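Local coordinates for GDSL-like Lipase/Acylhydrolase family protein (Neisseria meningitidis, PDB 4K7J), which probably removes O-acetyl groups from peptidoglycan, as an SGNH-family esterase that works through a catalytic triad, at residues Phe69-Ser72 against Leu73-Leu77; Pro302-Leu305 against Thr306-Gln309. All coordinates share one frame; numbering follows the deposited sequence. Where two conformers were deposited one is given.

Interaction 1: Phe69-Ser72 against Leu73-Leu77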
ATOM      1  N   PHE A  69       7.495  -3.143   6.602  1.00 17.64           N
ATOM      2  CA  PHE A  69       7.330  -1.731   6.945  1.00 17.13           C
ATOM      3  C   PHE A  69       5.873  -1.475   7.283  1.00 16.45           C
ATOM      4  O   PHE A  69       5.544  -0.970   8.356  1.00 17.60           O
ATOM      5  CB  PHE A  69       7.772  -0.858   5.758  1.00 15.94           C
ATOM      6  CG  PHE A  69       7.734   0.628   6.020  1.00 17.46           C
ATOM      7  CD1 PHE A  69       6.558   1.346   5.877  1.00 15.60           C
ATOM      8  CD2 PHE A  69       8.889   1.317   6.356  1.00 18.65           C
ATOM      9  CE1 PHE A  69       6.534   2.719   6.084  1.00 19.52           C
ATOM     10  CE2 PHE A  69       8.865   2.688   6.571  1.00 15.49           C
ATOM     11  CZ  PHE A  69       7.695   3.384   6.435  1.00 18.24           C
ATOM     12  N   THR A  70       4.986  -1.838   6.367  1.00 14.88           N
ATOM     13  CA  THR A  70       3.559  -1.571   6.568  1.00 13.14           C
ATOM     14  C   THR A  70       2.939  -2.352   7.743  1.00 16.23           C
ATOM     15  O   THR A  70       2.009  -1.876   8.383  1.00 21.05           O
ATOM     16  CB  THR A  70       2.775  -1.820   5.273  1.00 18.79           C
ATOM     17  OG1 THR A  70       3.293  -2.991   4.638  1.00 15.49           O
ATOM     18  CG2 THR A  70       2.957  -0.643   4.316  1.00 15.41           C
ATOM     19  N   ASP A  71       3.462  -3.533   8.054  1.00 16.23           N
ATOM     20  CA  ASP A  71       2.897  -4.289   9.164  1.00 18.28           C
ATOM     21  C   ASP A  71       3.305  -3.687  10.500  1.00 21.97           C
ATOM     22  O   ASP A  71       2.567  -3.780  11.483  1.00 23.52           O
ATOM     23  CB  ASP A  71       3.295  -5.762   9.115  1.00 22.41           C
ATOM     24  CG  ASP A  71       2.598  -6.581  10.186  1.00 30.99           C
ATOM     25  OD1 ASP A  71       1.343  -6.560  10.236  1.00 22.07           O
ATOM     26  OD2 ASP A  71       3.303  -7.217  10.992  1.00 21.64           O
ATOM     27  N   SER A  72       4.473  -3.054  10.537  1.00 18.57           N
ATOM     28  CA  SER A  72       4.923  -2.410  11.767  1.00 20.59           C
ATOM     29  C   SER A  72       4.060  -1.175  12.004  1.00 22.54           C
ATOM     30  O   SER A  72       3.590  -0.933  13.115  1.00 20.13           O
ATOM     31  CB  SER A  72       6.407  -2.054  11.689  1.00 20.75           C
ATOM     32  OG  SER A  72       6.752  -1.119  12.698  1.00 23.62           O
ATOM     33  N   LEU A  73       3.830  -0.420  10.934  1.00 16.51           N
ATOM     34  CA  LEU A  73       2.924   0.718  10.963  1.00 19.21           C
ATOM     35  C   LEU A  73       1.521   0.261  11.384  1.00 22.66           C
ATOM     36  O   LEU A  73       0.859   0.895  12.223  1.00 21.18           O
ATOM     37  CB  LEU A  73       2.880   1.372   9.580  1.00 16.27           C
ATOM     38  CG  LEU A  73       2.140   2.699   9.434  1.00 19.89           C
ATOM     39  CD1 LEU A  73       2.873   3.761  10.227  1.00 23.40           C
ATOM     40  CD2 LEU A  73       2.052   3.089   7.960  1.00 20.09           C
ATOM     41  N   ARG A  74       1.079  -0.847  10.799  1.00 17.36           N
ATOM     42  CA  ARG A  74      -0.216  -1.426  11.133  1.00 19.05           C
ATOM     43  C   ARG A  74      -0.327  -1.735  12.623  1.00 18.46           C
ATOM     44  O   ARG A  74      -1.269  -1.303  13.276  1.00 20.87           O
ATOM     45  CB  ARG A  74      -0.464  -2.678  10.294  1.00 16.64           C
ATOM     46  CG  ARG A  74      -1.834  -3.315  10.469  1.00 20.41           C
ATOM     47  CD  ARG A  74      -2.177  -4.187   9.264  1.00 22.80           C
ATOM     48  NE  ARG A  74      -1.074  -5.043   8.873  1.00 34.32           N
ATOM     49  CZ  ARG A  74      -0.510  -5.056   7.670  1.00 22.83           C
ATOM     50  NH1 ARG A  74      -0.936  -4.270   6.688  1.00 23.43           N
ATOM     51  NH2 ARG A  74       0.489  -5.874   7.453  1.00 15.65           N
ATOM     52  N   LYS A  75       0.635  -2.463  13.169  1.00 17.40           N
ATOM     53  CA  LYS A  75       0.521  -2.892  14.567  1.00 19.30           C
ATOM     54  C   LYS A  75       0.568  -1.710  15.527  1.00 21.52           C
ATOM     55  O   LYS A  75      -0.159  -1.668  16.521  1.00 25.64           O
ATOM     56  CB  LYS A  75       1.605  -3.905  14.919  1.00 21.13           C
ATOM     57  CG  LYS A  75       1.523  -5.207  14.120  1.00 29.95           C
ATOM     58  CD  LYS A  75       0.265  -6.000  14.455  1.00 38.59           C
ATOM     59  CE  LYS A  75       0.139  -7.234  13.562  1.00 34.99           C
ATOM     60  NZ  LYS A  75       1.420  -8.003  13.570  1.00 29.17           N
ATOM     61  N   ARG A  76       1.427  -0.747  15.230  0.53 21.16           N
ATOM     62  CA  ARG A  76       1.581   0.408  16.094  0.53 21.45           C
ATOM     63  C   ARG A  76       0.321   1.271  16.112  0.53 23.07           C
ATOM     64  O   ARG A  76      -0.230   1.564  17.178  0.53 23.12           O
ATOM     65  CB  ARG A  76       2.777   1.238  15.647  0.53 23.32           C
ATOM     66  CG  ARG A  76       2.820   2.610  16.271  0.53 26.39           C
ATOM     67  CD  ARG A  76       3.420   2.587  17.664  0.53 24.76           C
ATOM     68  NE  ARG A  76       3.820   3.929  18.065  0.53 22.21           N
ATOM     69  CZ  ARG A  76       5.012   4.458  17.814  0.53 27.56           C
ATOM     70  NH1 ARG A  76       5.942   3.765  17.155  0.53 13.28           N
ATOM     71  NH2 ARG A  76       5.276   5.686  18.226  0.53 28.17           N
ATOM     72  N   LEU A  77      -0.144   1.671  14.934  1.00 21.05           N
ATOM     73  CA  LEU A  77      -1.305   2.564  14.864  1.00 25.37           C
ATOM     74  C   LEU A  77      -2.629   1.892  15.262  1.00 20.43           C
ATOM     75  O   LEU A  77      -3.577   2.577  15.659  1.00 26.34           O
ATOM     76  CB  LEU A  77      -1.430   3.207  13.481  1.00 20.31           C
ATOM     77  CG  LEU A  77      -0.204   3.968  12.967  1.00 22.27           C
ATOM     78  CD1 LEU A  77      -0.530   4.586  11.627  1.00 20.38           C
ATOM     79  CD2 LEU A  77       0.296   5.039  13.960  1.00 18.95           C
TER

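Interaction 2: Pro302-Leu305 against Thr306-Gln309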
ATOM      1  N   PRO A 302      23.617   5.949  -6.069  1.00 27.44           N
ATOM      2  CA  PRO A 302      23.335   5.996  -7.508  1.00 24.63           C
ATOM      3  C   PRO A 302      23.310   7.447  -7.956  1.00 26.27           C
ATOM      4  O   PRO A 302      22.911   8.328  -7.187  1.00 23.64           O
ATOM      5  CB  PRO A 302      21.931   5.387  -7.616  1.00 24.22           C
ATOM      6  CG  PRO A 302      21.722   4.649  -6.330  1.00 21.85           C
ATOM      7  CD  PRO A 302      22.479   5.422  -5.304  1.00 23.10           C
ATOM      8  N   VAL A 303      23.726   7.677  -9.194  1.00 26.29           N
ATOM      9  CA  VAL A 303      23.890   9.015  -9.747  1.00 26.52           C
ATOM     10  C   VAL A 303      22.608   9.861  -9.760  1.00 27.96           C
ATOM     11  O   VAL A 303      22.669  11.085  -9.672  1.00 22.31           O
ATOM     12  CB  VAL A 303      24.502   8.919 -11.175  1.00 37.69           C
ATOM     13  CG1 VAL A 303      24.672  10.291 -11.812  1.00 41.06           C
ATOM     14  CG2 VAL A 303      25.843   8.202 -11.110  1.00 36.59           C
ATOM     15  N   ARG A 304      21.444   9.222  -9.850  1.00 21.88           N
ATOM     16  CA  ARG A 304      20.201   9.993  -9.930  1.00 20.77           C
ATOM     17  C   ARG A 304      19.393  10.030  -8.631  1.00 18.05           C
ATOM     18  O   ARG A 304      18.280  10.564  -8.611  1.00 16.00           O
ATOM     19  CB  ARG A 304      19.322   9.477 -11.075  1.00 16.76           C
ATOM     20  CG  ARG A 304      20.078   9.245 -12.388  1.00 19.81           C
ATOM     21  CD  ARG A 304      20.888  10.488 -12.801  1.00 28.03           C
ATOM     22  NE  ARG A 304      20.042  11.673 -12.897  1.00 22.56           N
ATOM     23  CZ  ARG A 304      19.259  11.943 -13.935  1.00 20.02           C
ATOM     24  NH1 ARG A 304      19.221  11.116 -14.966  1.00 22.21           N
ATOM     25  NH2 ARG A 304      18.510  13.039 -13.942  1.00 28.51           N
ATOM     26  N   LEU A 305      19.937   9.463  -7.555  1.00 19.02           N
ATOM     27  CA  LEU A 305      19.178   9.330  -6.316  1.00 18.31           C
ATOM     28  C   LEU A 305      18.815  10.681  -5.726  1.00 19.90           C
ATOM     29  O   LEU A 305      17.663  10.916  -5.356  1.00 20.25           O
ATOM     30  CB  LEU A 305      19.939   8.502  -5.279  1.00 16.02           C
ATOM     31  CG  LEU A 305      19.288   8.397  -3.903  1.00 15.11           C
ATOM     32  CD1 LEU A 305      17.871   7.768  -4.009  1.00 14.09           C
ATOM     33  CD2 LEU A 305      20.158   7.585  -2.960  1.00 13.98           C
ATOM     34  N   THR A 306      19.802  11.564  -5.627  1.00 16.25           N
ATOM     35  CA  THR A 306      19.578  12.879  -5.030  1.00 17.06           C
ATOM     36  C   THR A 306      18.517  13.654  -5.803  1.00 13.73           C
ATOM     37  O   THR A 306      17.604  14.223  -5.209  1.00 20.40           O
ATOM     38  CB  THR A 306      20.910  13.684  -4.922  1.00 17.66           C
ATOM     39  OG1 THR A 306      21.767  13.043  -3.971  1.00 18.51           O
ATOM     40  CG2 THR A 306      20.666  15.138  -4.481  1.00 17.90           C
ATOM     41  N   GLU A 307      18.601  13.640  -7.127  1.00 19.40           N
ATOM     42  CA  GLU A 307      17.620  14.363  -7.935  1.00 18.31           C
ATOM     43  C   GLU A 307      16.202  13.811  -7.762  1.00 18.80           C
ATOM     44  O   GLU A 307      15.221  14.572  -7.718  1.00 16.69           O
ATOM     45  CB  GLU A 307      18.010  14.322  -9.406  1.00 22.87           C
ATOM     46  CG  GLU A 307      19.305  15.036  -9.723  1.00 21.20           C
ATOM     47  CD  GLU A 307      19.902  14.513 -10.998  1.00 23.10           C
ATOM     48  OE1 GLU A 307      19.412  14.899 -12.082  1.00 27.84           O
ATOM     49  OE2 GLU A 307      20.832  13.684 -10.905  1.00 20.23           O
ATOM     50  N   VAL A 308      16.096  12.486  -7.656  1.00 18.93           N
ATOM     51  CA  VAL A 308      14.805  11.846  -7.420  1.00 14.56           C
ATOM     52  C   VAL A 308      14.213  12.236  -6.065  1.00 14.76           C
ATOM     53  O   VAL A 308      13.049  12.615  -5.988  1.00 17.78           O
ATOM     54  CB  VAL A 308      14.896  10.310  -7.549  1.00 17.92           C
ATOM     55  CG1 VAL A 308      13.615   9.627  -7.014  1.00 17.70           C
ATOM     56  CG2 VAL A 308      15.151   9.924  -8.989  1.00 12.64           C
ATOM     57  N   GLN A 309      15.010  12.148  -5.000  1.00 13.53           N
ATOM     58  CA  GLN A 309      14.542  12.531  -3.668  1.00 11.13           C
ATOM     59  C   GLN A 309      14.080  13.994  -3.619  1.00 14.89           C
ATOM     60  O   GLN A 309      13.111  14.338  -2.930  1.00 15.98           O
ATOM     61  CB  GLN A 309      15.639  12.308  -2.619  1.00 14.11           C
ATOM     62  CG  GLN A 309      15.977  10.843  -2.352  1.00 14.14           C
ATOM     63  CD  GLN A 309      17.258  10.690  -1.565  1.00 17.89           C
ATOM     64  OE1 GLN A 309      18.219  11.436  -1.768  1.00 18.94           O
ATOM     65  NE2 GLN A 309      17.268   9.746  -0.632  1.00 15.61           N
TER
HETATM   66  O   HOH W   1      22.510  11.027  -6.482  1.00 19.33           O
HETATM   67  O   HOH W   2      21.349  13.044  -8.054  1.00 20.57           O

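Interaction 1: Phe69-Ser72 against Leu73-Leu77
The carboxylate of D71 is held between R74 and K75, one turn further along the same helix, and its two oxygens divide the work. OD1 faces R74, which comes side-on with two nitrogens to this one atom: NH2 at 3.0 Å from D71 OD1 and NE at 3.2 Å from D71 OD1, the latter on the anti lone pair. Neither bond is straight, and the carboxylate and guanidinium planes are turned 41° apart. A bend at chi3 (46°) folds the R74 chain back toward the start of the helix, bringing one guanidinium face over T70 O. K75 takes the other oxygen, its NZ lying 3.3 Å from D71 OD2 on the syn side, after bends at chi2 and chi4 turn its end back to the carboxylate. One carboxylate thus faces two cations, which should favour its ionised form. The backbone meanwhile keeps its i to i+4 bonds, such as R74 N to T70 O at 2.8 Å. R74 is held further by D67 and by V211 O, on strand 208-215. S72 faces helix 354-373, touching A361 and E362, while F69 and T70 rest against Q58 of strand 53-60.

Interaction 2: Pro302-Leu305 against Thr306-Gln309
A type I beta turn, P302 to L305, leads straight into the first turn of helix 305-318, and R304 and E307 join the two by a salt bridge. The grip is side-on and double, one nitrogen to each oxygen: R304 NE reaches E307 OE2 at 2.9 Å, and R304 NH2 reaches E307 OE1 at 2.8 Å. E307 CD sits at the guanidinium edge, in its plane. The two flat groups are nevertheless 29° apart, and both nitrogens meet their oxygens from above the carboxylate plane, by just over 40°. Successive bends at chi1, chi2 and chi3, each near -50°, coil the R304 chain so that its head doubles back beside E307, whose own chain runs out extended beyond CG. The third nitrogen, R304 NH1, bonds N255 O and I257 O, so the guanidinium also ties the turn to the loop leading into helix 259-276.

On another side of the turn, L305 lays CG and CD1 against the amide of Q309, with L305 CG 3.9 Å from Q309 CD. That amide is fixed by R301 at its oxygen and by A287 O and Q327 at its nitrogen. Water 1 sits between P302 O and T306 N, accepting from T306 N at 2.9 Å and probably donating to P302 O; water 2 accepts from E307 N and probably donates to V303 O. Direct helical bonding then takes over with V308 N to R304 O at 3.1 Å, followed by Q309 N to L305 O.

The chemistry is that of a helix start where P302 O takes L305 N across the turn, water serves T306 N and E307 N, and the acid E307, close to the positive end of the helix dipole and paired with R304, is probably stabilised as an anion.

Both contacts are local, each within one continuous run of chain, so neither closes a long loop; they follow in series without nesting or crossing. Interaction 1 comes first, within helix 68-81, which follows strand 53-60 and helix 62-65. The chain then passes through the two antiparallel five-stranded sheets and returns to the mixed sheet before interaction 2 opens helix 305-318, between strands 281-286 and 322-325. The centres of interactions 1 and 2 are about 28 Å apart, and the two do not touch. The first connects its helix to the mixed sheet and helix 354-373; the second fastens a loop to a helix start beside helix 259-276.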